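Side-chain contacts in Na-translocating NADH-quinone reductase subunit C NqrC (PDB 4XHF), which is a flavin-binding subunit of a bacterial membrane complex of the respiratory chain, modelled as a soluble fragment with flavin mononucleotide: residues A[44-47]-A[52-55]; A[120-125]-A[129-134]; A[161-166]-A[175-180]; A[69-74]-A[86-91]. All blocks are in the same frame, centred on the assembly; numbering follows the deposited sequence.

Contact 1: A[44-47]-A[52-55]; sequences YVLM and NLGQ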
# COMPACT_ATOMS: atom_id res chain seq x y z
N TYR A 44 -9.35 -4.87 -3.50
CA TYR A 44 -8.20 -3.98 -3.56
C TYR A 44 -6.89 -4.76 -3.57
O TYR A 44 -6.00 -4.50 -4.38
CB TYR A 44 -8.19 -3.01 -2.37
CG TYR A 44 -9.33 -2.02 -2.32
CD1 TYR A 44 -9.93 -1.55 -3.48
CD2 TYR A 44 -9.79 -1.54 -1.10
CE1 TYR A 44 -10.97 -0.63 -3.42
CE2 TYR A 44 -10.83 -0.63 -1.04
CZ TYR A 44 -11.41 -0.18 -2.20
OH TYR A 44 -12.45 0.73 -2.14
N VAL A 45 -6.79 -5.73 -2.67
CA VAL A 45 -5.56 -6.51 -2.50
C VAL A 45 -5.27 -7.33 -3.75
O VAL A 45 -4.14 -7.36 -4.23
CB VAL A 45 -5.66 -7.43 -1.26
CG1 VAL A 45 -4.51 -8.43 -1.21
CG2 VAL A 45 -5.69 -6.60 0.01
N LEU A 46 -6.30 -7.99 -4.28
CA LEU A 46 -6.12 -8.81 -5.47
C LEU A 46 -5.79 -7.94 -6.68
O LEU A 46 -4.96 -8.31 -7.51
CB LEU A 46 -7.38 -9.64 -5.75
CG LEU A 46 -7.71 -10.74 -4.74
CD1 LEU A 46 -9.05 -11.37 -5.08
CD2 LEU A 46 -6.62 -11.80 -4.67
N MET A 47 -6.43 -6.78 -6.77
CA MET A 47 -6.18 -5.86 -7.87
C MET A 47 -4.73 -5.36 -7.83
O MET A 47 -4.08 -5.25 -8.87
CB MET A 47 -7.14 -4.67 -7.81
CG MET A 47 -8.53 -4.99 -8.34
SD MET A 47 -9.73 -3.64 -8.23
CE MET A 47 -8.72 -2.27 -7.66
N ASN A 52 -6.41 -12.26 -10.96
CA ASN A 52 -7.74 -12.19 -11.55
C ASN A 52 -8.82 -12.39 -10.49
O ASN A 52 -8.77 -13.34 -9.71
CB ASN A 52 -7.89 -13.24 -12.66
CG ASN A 52 -9.12 -13.02 -13.51
OD1 ASN A 52 -10.24 -13.39 -13.13
ND2 ASN A 52 -8.93 -12.42 -14.68
N LEU A 53 -9.78 -11.46 -10.44
CA LEU A 53 -10.83 -11.50 -9.42
C LEU A 53 -11.91 -12.53 -9.74
O LEU A 53 -12.78 -12.80 -8.91
CB LEU A 53 -11.48 -10.12 -9.29
CG LEU A 53 -10.85 -9.15 -8.28
CD1 LEU A 53 -9.41 -8.86 -8.64
CD2 LEU A 53 -11.65 -7.86 -8.21
N GLY A 54 -11.86 -13.09 -10.94
CA GLY A 54 -12.87 -14.04 -11.37
C GLY A 54 -14.21 -13.37 -11.60
O GLY A 54 -14.29 -12.14 -11.60
N GLN A 55 -15.25 -14.17 -11.80
CA GLN A 55 -16.59 -13.65 -12.03
C GLN A 55 -17.45 -13.80 -10.79
O GLN A 55 -17.24 -14.70 -9.98
CB GLN A 55 -17.24 -14.37 -13.22
CG GLN A 55 -16.48 -14.24 -14.53
CD GLN A 55 -16.26 -12.80 -14.94
OE1 GLN A 55 -17.16 -11.96 -14.82
NE2 GLN A 55 -15.06 -12.49 -15.42
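No flat group lies between Leu53 and its two partners, Leu46 and Met47; the flat groups stand at the margins. The side chain of Tyr44 leaves the helix away from segment 52-55, and its ring stacks on that of Tyr164. At the far end, the carboxamide of Asn52 receives Gly54 N at OD1, 2.7 Å away, the donor tilted 32° from the carbonyl plane. Between them the contact is wholly aliphatic and rests on one methyl branch. Leu53 CD1 reaches in between neighbouring side chains of the helix, sitting 3.6 Å from Leu46 CB and 4.0 Å from Met47 CG. It therefore touches the roots of both side chains, close to the helix backbone. Leu46 CG lies beside its own backbone N, anti to the carbonyl carbon (chi1 -67°), which carries its methyls past the approaching leucine. Met47 runs obliquely to Leu53 and then bends sharply at the sulfur, so that its end lies against Val162 on strand 158-165. Leu46 is buried, whereas Met47 is exposed. This is the exit of helix 29-48: the chain leaves the last turn, doubles back and lays Leu53 on it. An Asx turn, formed by that Asn52 bond, shapes the returning piece. Gly54 follows with a positive phi, 70°, and directs the chain toward helix 58-66, where Gln55 N is bonded to Glu58 OE1.

Contact 2: A[120-125]-A[129-134]; sequences FKVFDD and LSSVVV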
# COMPACT_ATOMS: atom_id res chain seq x y z
N PHE A 120 -0.48 -8.39 3.48
CA PHE A 120 -1.00 -9.56 2.79
C PHE A 120 0.07 -10.23 1.93
O PHE A 120 0.65 -9.60 1.05
CB PHE A 120 -2.18 -9.18 1.90
CG PHE A 120 -3.26 -8.44 2.62
CD1 PHE A 120 -3.22 -7.06 2.75
CD2 PHE A 120 -4.33 -9.13 3.17
CE1 PHE A 120 -4.22 -6.38 3.41
CE2 PHE A 120 -5.34 -8.46 3.83
CZ PHE A 120 -5.28 -7.08 3.95
N LYS A 121 0.34 -11.51 2.20
CA LYS A 121 1.18 -12.31 1.33
C LYS A 121 0.31 -12.94 0.25
O LYS A 121 -0.72 -13.54 0.56
CB LYS A 121 1.92 -13.40 2.12
CG LYS A 121 3.02 -12.88 3.02
CD LYS A 121 3.70 -14.02 3.76
CE LYS A 121 4.79 -13.53 4.69
NZ LYS A 121 5.44 -14.64 5.43
N VAL A 122 0.72 -12.80 -1.01
CA VAL A 122 -0.05 -13.31 -2.14
C VAL A 122 0.72 -14.41 -2.87
O VAL A 122 1.90 -14.24 -3.18
CB VAL A 122 -0.41 -12.19 -3.13
CG1 VAL A 122 -1.37 -12.70 -4.19
CG2 VAL A 122 -1.02 -11.00 -2.38
N PHE A 123 0.05 -15.52 -3.13
CA PHE A 123 0.67 -16.68 -3.77
C PHE A 123 0.00 -16.99 -5.11
O PHE A 123 -1.21 -16.85 -5.26
CB PHE A 123 0.59 -17.90 -2.85
CG PHE A 123 1.19 -17.68 -1.49
CD1 PHE A 123 2.53 -17.95 -1.26
CD2 PHE A 123 0.42 -17.20 -0.45
CE1 PHE A 123 3.08 -17.75 -0.01
CE2 PHE A 123 0.97 -16.99 0.80
CZ PHE A 123 2.30 -17.27 1.02
N ASP A 124 0.80 -17.43 -6.08
CA ASP A 124 0.25 -17.86 -7.36
C ASP A 124 -0.34 -19.26 -7.22
O ASP A 124 -0.31 -19.84 -6.13
CB ASP A 124 1.33 -17.84 -8.45
CG ASP A 124 2.55 -18.68 -8.09
OD1 ASP A 124 2.42 -19.65 -7.31
OD2 ASP A 124 3.65 -18.37 -8.59
N ASP A 125 -0.86 -19.80 -8.31
CA ASP A 125 -1.47 -21.13 -8.29
C ASP A 125 -0.44 -22.20 -7.93
O ASP A 125 -0.80 -23.26 -7.42
CB ASP A 125 -2.11 -21.44 -9.64
CG ASP A 125 -3.18 -20.44 -10.01
OD1 ASP A 125 -3.11 -19.29 -9.54
OD2 ASP A 125 -4.10 -20.82 -10.77
N LEU A 129 5.31 -17.54 -3.52
CA LEU A 129 5.04 -16.14 -3.19
C LEU A 129 5.05 -15.27 -4.45
O LEU A 129 6.05 -15.22 -5.17
CB LEU A 129 6.07 -15.62 -2.18
CG LEU A 129 5.85 -14.18 -1.70
CD1 LEU A 129 4.60 -14.07 -0.84
CD2 LEU A 129 7.06 -13.68 -0.93
N SER A 130 3.94 -14.59 -4.69
CA SER A 130 3.77 -13.77 -5.88
C SER A 130 4.07 -12.30 -5.56
O SER A 130 4.75 -11.62 -6.33
CB SER A 130 2.34 -13.92 -6.42
OG SER A 130 2.20 -13.31 -7.69
N SER A 131 3.56 -11.83 -4.43
CA SER A 131 3.81 -10.47 -4.00
C SER A 131 3.40 -10.29 -2.55
O SER A 131 2.75 -11.16 -1.96
CB SER A 131 3.04 -9.47 -4.88
OG SER A 131 1.64 -9.59 -4.71
N VAL A 132 3.80 -9.17 -1.97
CA VAL A 132 3.33 -8.77 -0.65
C VAL A 132 2.65 -7.42 -0.79
O VAL A 132 3.26 -6.45 -1.24
CB VAL A 132 4.48 -8.70 0.38
CG1 VAL A 132 3.93 -8.37 1.77
CG2 VAL A 132 5.25 -10.01 0.42
N VAL A 133 1.38 -7.36 -0.42
CA VAL A 133 0.60 -6.13 -0.50
C VAL A 133 0.58 -5.46 0.86
O VAL A 133 0.20 -6.07 1.86
CB VAL A 133 -0.84 -6.40 -0.97
CG1 VAL A 133 -1.56 -5.09 -1.24
CG2 VAL A 133 -0.84 -7.28 -2.22
N VAL A 134 1.00 -4.20 0.89
CA VAL A 134 1.05 -3.43 2.13
C VAL A 134 0.25 -2.13 2.00
O VAL A 134 0.20 -1.54 0.93
CB VAL A 134 2.50 -3.09 2.54
CG1 VAL A 134 3.31 -4.35 2.71
CG2 VAL A 134 3.16 -2.17 1.51
O HOH W 1 5.39 -16.28 -8.33
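Phe120 and Val122 pair with Val133 and Ser131 in the closing part of an antiparallel beta hairpin, made of strands 113-123 and 129-139 and interrupted by a classic beta bulge. Phe120 and Val133 form a hydrogen-bonded pair, with Phe120 N reaching Val133 O at 2.9 Å and Val133 N returning to Phe120 O at 2.8 Å. Lys121 with Val132 is the non-hydrogen-bonded pair that follows. At the bulge, Val122 O is gripped twice: Ser130 N comes in at 2.6 Å in the carbonyl plane, while Ser131 N, at 3.2 Å, is tilted 29° from it. The extra residue shifts the register by one, and Phe123 then faces Leu129. Their side chains set out in diverging directions but meet again, Leu129 CD1 lying over one face of the Phe123 ring, 4.1 Å from CE1. The same methyl reaches Lys121 CB; Leu129 CG stands anti to its backbone N (chi1 -177°), which sends the branch toward strand 113-123. On the face shared by Phe120, Val122, Ser131 and Val133, Val122 CG2 touches Val133 CG2 at 3.7 Å. Near the turn, Asp124 OD1 accepts from Lys128 N, and a water donates to Asp124 OD2 at 2.7 Å, with a weak second bond to Leu129 O. Helix 29-48 covers the Phe120 face, with Leu41 on Phe120 and Ala48 on Val133. Strand 67-73 continues the sheet beyond Lys121, and strand 144-151 continues it beyond Val132.

Contact 3: A[161-166]-A[175-180]; sequences VVVYEH and FVTDPH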
# COMPACT_ATOMS: atom_id res chain seq x y z
N VAL A 161 -0.22 -0.67 -7.81
CA VAL A 161 -0.63 0.35 -6.84
C VAL A 161 -2.12 0.61 -6.96
O VAL A 161 -2.65 0.76 -8.06
CB VAL A 161 0.14 1.66 -7.06
CG1 VAL A 161 -0.35 2.74 -6.10
CG2 VAL A 161 1.63 1.42 -6.88
N VAL A 162 -2.80 0.65 -5.82
CA VAL A 162 -4.23 0.91 -5.76
C VAL A 162 -4.51 1.99 -4.72
O VAL A 162 -4.26 1.78 -3.54
CB VAL A 162 -5.03 -0.36 -5.41
CG1 VAL A 162 -6.52 -0.05 -5.28
CG2 VAL A 162 -4.82 -1.44 -6.45
N VAL A 163 -5.02 3.13 -5.17
CA VAL A 163 -5.48 4.18 -4.27
C VAL A 163 -7.01 4.14 -4.25
O VAL A 163 -7.64 4.11 -5.30
CB VAL A 163 -4.98 5.57 -4.70
CG1 VAL A 163 -5.57 6.68 -3.83
CG2 VAL A 163 -3.46 5.62 -4.64
N TYR A 164 -7.59 4.12 -3.05
CA TYR A 164 -9.03 3.92 -2.90
C TYR A 164 -9.74 5.04 -2.14
O TYR A 164 -10.97 5.05 -2.06
CB TYR A 164 -9.29 2.57 -2.21
CG TYR A 164 -8.82 2.52 -0.77
CD1 TYR A 164 -9.63 2.98 0.26
CD2 TYR A 164 -7.58 1.99 -0.44
CE1 TYR A 164 -9.21 2.93 1.57
CE2 TYR A 164 -7.16 1.93 0.87
CZ TYR A 164 -7.98 2.41 1.87
OH TYR A 164 -7.57 2.36 3.19
N GLU A 165 -8.98 5.96 -1.56
CA GLU A 165 -9.58 7.07 -0.82
C GLU A 165 -8.72 8.33 -0.85
O GLU A 165 -7.49 8.25 -0.75
CB GLU A 165 -9.84 6.66 0.64
CG GLU A 165 -10.37 7.80 1.51
CD GLU A 165 -10.69 7.36 2.93
OE1 GLU A 165 -10.78 6.14 3.17
OE2 GLU A 165 -10.86 8.23 3.80
N HIS A 166 -9.37 9.47 -0.97
CA HIS A 166 -8.69 10.76 -0.97
C HIS A 166 -9.70 11.89 -0.79
O HIS A 166 -10.91 11.66 -0.83
CB HIS A 166 -7.90 10.96 -2.27
CG HIS A 166 -8.77 11.27 -3.45
ND1 HIS A 166 -9.04 12.57 -3.85
CD2 HIS A 166 -9.43 10.47 -4.31
CE1 HIS A 166 -9.83 12.54 -4.91
NE2 HIS A 166 -10.08 11.28 -5.21
N PHE A 175 -6.78 12.35 -9.68
CA PHE A 175 -6.19 11.42 -10.62
C PHE A 175 -5.68 10.17 -9.92
O PHE A 175 -5.54 9.11 -10.54
CB PHE A 175 -5.03 12.08 -11.38
CG PHE A 175 -3.84 12.40 -10.50
CD1 PHE A 175 -2.85 11.46 -10.29
CD2 PHE A 175 -3.72 13.64 -9.91
CE1 PHE A 175 -1.76 11.75 -9.49
CE2 PHE A 175 -2.63 13.94 -9.11
CZ PHE A 175 -1.66 12.99 -8.90
N VAL A 176 -5.39 10.29 -8.63
CA VAL A 176 -4.77 9.22 -7.86
C VAL A 176 -5.58 7.93 -7.90
O VAL A 176 -5.02 6.84 -7.79
CB VAL A 176 -4.55 9.63 -6.39
CG1 VAL A 176 -3.49 10.72 -6.30
CG2 VAL A 176 -5.85 10.08 -5.75
N THR A 177 -6.90 8.05 -8.07
CA THR A 177 -7.77 6.87 -8.13
C THR A 177 -8.01 6.39 -9.56
O THR A 177 -8.66 5.37 -9.78
CB THR A 177 -9.13 7.16 -7.47
OG1 THR A 177 -9.76 8.27 -8.12
CG2 THR A 177 -8.96 7.48 -5.99
N ASP A 178 -7.49 7.13 -10.54
CA ASP A 178 -7.63 6.77 -11.95
C ASP A 178 -6.73 5.58 -12.29
O ASP A 178 -5.51 5.69 -12.19
CB ASP A 178 -7.28 7.97 -12.84
CG ASP A 178 -7.59 7.72 -14.31
OD1 ASP A 178 -7.92 6.58 -14.68
OD2 ASP A 178 -7.49 8.68 -15.10
N PRO A 179 -7.33 4.45 -12.70
CA PRO A 179 -6.53 3.28 -13.06
C PRO A 179 -5.52 3.54 -14.17
O PRO A 179 -4.47 2.90 -14.20
CB PRO A 179 -7.59 2.27 -13.54
CG PRO A 179 -8.82 2.67 -12.84
CD PRO A 179 -8.77 4.16 -12.77
N HIS A 180 -5.83 4.47 -15.07
CA HIS A 180 -4.92 4.82 -16.15
C HIS A 180 -3.58 5.30 -15.59
O HIS A 180 -2.53 5.00 -16.14
CB HIS A 180 -5.53 5.90 -17.04
CG HIS A 180 -6.69 5.43 -17.86
ND1 HIS A 180 -6.55 4.93 -19.13
CD2 HIS A 180 -8.02 5.39 -17.58
CE1 HIS A 180 -7.74 4.60 -19.60
NE2 HIS A 180 -8.65 4.87 -18.68
O HOH W 2 -11.49 9.71 -6.92
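Val163 on the strand and Thr177 bring the two backbones within 5.2 Å (CA to CA), yet no hydrogen bond joins the segments; side chains pack on each other and on backbone carbonyls. Val163 CB presses on Val176 O at 3.3 Å; that buried carbonyl has no hydrogen-bond partner in the model. Val163 CG1 continues onto Val176 CG2. The same CG2 methyl also covers one face of the His166 imidazole, a CH-pi contact 4.1 Å from the ring centroid and 26° off its normal. Thr177 CG2 meets the ring obliquely, 3.5 Å from CD2. Having CG between its backbone N and carbonyl carbon (chi1 75°) brings the His166 ring up against both methyls. In the ring plane a water sits at the edge, 2.7 Å from His166 NE2 and 2.6 Å from Thr177 OG1, tying the imidazole to the threonine. On the ring's other nitrogen, ND1 has a weak bond with the N of Glu168, a residue of the flavin mononucleotide pocket; the His166 side chain stays about 7 Å from the bound flavin mononucleotide. Beyond, Asp178 is the N-cap of helix 179-182, OD1 taking His180 N. The contact lies within the FMN-binding domain, between sheet and helix: Thr223 and Val227 of helix 221-234 pack on Val176, Ile145 of strand 144-151 touches Val163 and His166, and helix 29-48 packs on Val162, which points away from segment 175-180.

Contact 4: A[69-74]-A[86-91]; sequences PLLINL and LDFDER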
# COMPACT_ATOMS: atom_id res chain seq x y z
N PRO A 69 -3.56 -13.01 5.13
CA PRO A 69 -3.49 -11.75 5.87
C PRO A 69 -2.62 -11.87 7.11
O PRO A 69 -2.64 -12.90 7.78
CB PRO A 69 -4.95 -11.47 6.25
CG PRO A 69 -5.77 -12.32 5.34
CD PRO A 69 -4.94 -13.53 5.07
N LEU A 70 -1.85 -10.82 7.40
CA LEU A 70 -0.95 -10.82 8.54
C LEU A 70 -0.97 -9.48 9.25
O LEU A 70 -0.99 -8.43 8.62
CB LEU A 70 0.49 -11.11 8.10
CG LEU A 70 0.78 -12.51 7.56
CD1 LEU A 70 2.16 -12.53 6.93
CD2 LEU A 70 0.69 -13.53 8.67
N LEU A 71 -0.98 -9.53 10.58
CA LEU A 71 -0.77 -8.35 11.40
C LEU A 71 0.67 -8.41 11.89
O LEU A 71 1.06 -9.35 12.57
CB LEU A 71 -1.75 -8.29 12.56
CG LEU A 71 -1.75 -7.01 13.40
CD1 LEU A 71 -2.20 -5.81 12.58
CD2 LEU A 71 -2.61 -7.18 14.64
N ILE A 72 1.47 -7.41 11.53
CA ILE A 72 2.89 -7.41 11.86
C ILE A 72 3.26 -6.19 12.69
O ILE A 72 2.69 -5.11 12.52
CB ILE A 72 3.77 -7.46 10.59
CG1 ILE A 72 3.53 -6.23 9.70
CG2 ILE A 72 3.50 -8.74 9.81
CD1 ILE A 72 4.59 -5.16 9.85
N ASN A 73 4.21 -6.38 13.59
CA ASN A 73 4.77 -5.28 14.36
C ASN A 73 5.78 -4.51 13.52
O ASN A 73 6.80 -5.06 13.10
CB ASN A 73 5.43 -5.81 15.63
CG ASN A 73 5.88 -4.71 16.56
OD1 ASN A 73 6.94 -4.10 16.36
ND2 ASN A 73 5.09 -4.44 17.59
N LEU A 74 5.49 -3.24 13.27
CA LEU A 74 6.30 -2.44 12.37
C LEU A 74 7.74 -2.24 12.86
O LEU A 74 8.67 -2.23 12.06
CB LEU A 74 5.64 -1.07 12.16
CG LEU A 74 4.42 -1.08 11.23
CD1 LEU A 74 3.63 0.21 11.37
CD2 LEU A 74 4.85 -1.29 9.79
N LEU A 86 -8.89 -9.44 9.16
CA LEU A 86 -9.54 -8.73 8.06
C LEU A 86 -10.42 -7.59 8.55
O LEU A 86 -10.66 -6.63 7.82
CB LEU A 86 -10.37 -9.69 7.21
CG LEU A 86 -9.63 -10.55 6.19
CD1 LEU A 86 -10.60 -11.46 5.46
CD2 LEU A 86 -8.87 -9.70 5.18
N ASP A 87 -10.89 -7.69 9.79
CA ASP A 87 -11.74 -6.66 10.38
C ASP A 87 -10.93 -5.66 11.20
O ASP A 87 -11.49 -4.74 11.81
CB ASP A 87 -12.83 -7.29 11.25
CG ASP A 87 -13.87 -8.03 10.43
OD1 ASP A 87 -14.16 -7.60 9.29
OD2 ASP A 87 -14.41 -9.04 10.92
N PHE A 88 -9.62 -5.84 11.23
CA PHE A 88 -8.73 -4.95 11.97
C PHE A 88 -8.88 -3.51 11.48
O PHE A 88 -8.76 -3.24 10.28
CB PHE A 88 -7.28 -5.41 11.84
CG PHE A 88 -6.31 -4.61 12.66
CD1 PHE A 88 -6.20 -4.82 14.03
CD2 PHE A 88 -5.50 -3.66 12.07
CE1 PHE A 88 -5.30 -4.09 14.78
CE2 PHE A 88 -4.60 -2.93 12.82
CZ PHE A 88 -4.50 -3.14 14.17
N ASP A 89 -9.16 -2.59 12.41
CA ASP A 89 -9.33 -1.18 12.09
C ASP A 89 -8.01 -0.42 12.23
O ASP A 89 -7.58 -0.11 13.34
CB ASP A 89 -10.39 -0.55 12.99
CG ASP A 89 -10.85 0.81 12.50
OD1 ASP A 89 -10.10 1.47 11.75
OD2 ASP A 89 -11.97 1.23 12.87
N GLU A 90 -7.38 -0.13 11.10
CA GLU A 90 -6.07 0.51 11.09
C GLU A 90 -6.16 2.01 11.36
O GLU A 90 -5.21 2.61 11.86
CB GLU A 90 -5.36 0.26 9.76
CG GLU A 90 -4.95 -1.19 9.54
CD GLU A 90 -3.99 -1.36 8.38
OE1 GLU A 90 -4.44 -1.33 7.21
OE2 GLU A 90 -2.78 -1.54 8.63
N ARG A 91 -7.30 2.61 11.02
CA ARG A 91 -7.52 4.02 11.30
C ARG A 91 -7.55 4.23 12.81
O ARG A 91 -6.96 5.18 13.33
CB ARG A 91 -8.83 4.51 10.68
CG ARG A 91 -9.02 4.18 9.20
CD ARG A 91 -8.13 5.02 8.30
NE ARG A 91 -8.32 4.67 6.89
CZ ARG A 91 -9.13 5.31 6.05
NH1 ARG A 91 -9.85 6.36 6.44
NH2 ARG A 91 -9.22 4.89 4.79
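Leu71 and Phe88 form the tight part of this contact, while Pro69 and Leu86 touch more lightly beside them. Leu71 CD1 sits over one face of the Phe88 ring in a CH-pi contact, 3.8 Å from the centroid and 14° off the normal. Its nearest ring atom is CE2, also at 3.8 Å, and the second methyl, CD2, reaches CE1 at 4.1 Å. The two side chains meet at about a right angle. Each has CG anti to its backbone N (chi1 -173° for Leu71, -175° for Phe88), and each heads toward the other segment, bridging backbones whose CA atoms are 8.7 Å apart. At the other pair the touch is a single one, Pro69 CG to Leu86 CD2 at 4.1 Å, made obliquely and with both residues partly exposed. What is being packed is strand 67-73, which pairs with 113-123 and 79-80 in the antiparallel sheet, at the point where the chain passes its side on the way into helix 90-95. No hydrogen bond crosses between the segments. Asp89 is the N-cap of that helix: its OD1 takes a bond from Met92 N and a weak one from Arg91 N, 3.1 Å away. Other polar side chains of 86-91 bond outside the two segments: Asp87 OD1 makes a salt bridge to Arg38 NE on helix 29-48, and Glu90 OE2 accepts from Arg118 N on strand 113-123. Toward solvent lies exposed Arg91, which forms a cation-pi pair with Tyr146 and a salt bridge from NH2 to Glu165 OE1.

In the fold
From the N terminus, contact 1 comes first, closing the short connection out of helix 29-48. Contact 4 then closes the excursion through strand 79-80, contact 2 the turn between strands 113-123 and 129-139, and contact 3 the loop leading to helix 179-182. The four follow in series; none nests within or crosses another. In space contacts 2, 3 and 4 all reach one antiparallel sheet. Helix 29-48 ties contact 1 to contact 2, where Val45 CG2 lies 3.7 Å from Phe120 CE1. Contacts 3 and 4, on opposite sides of the chain's centre, are joined by a salt bridge, Glu165 OE1 to Arg91 NH2 at 2.6 Å.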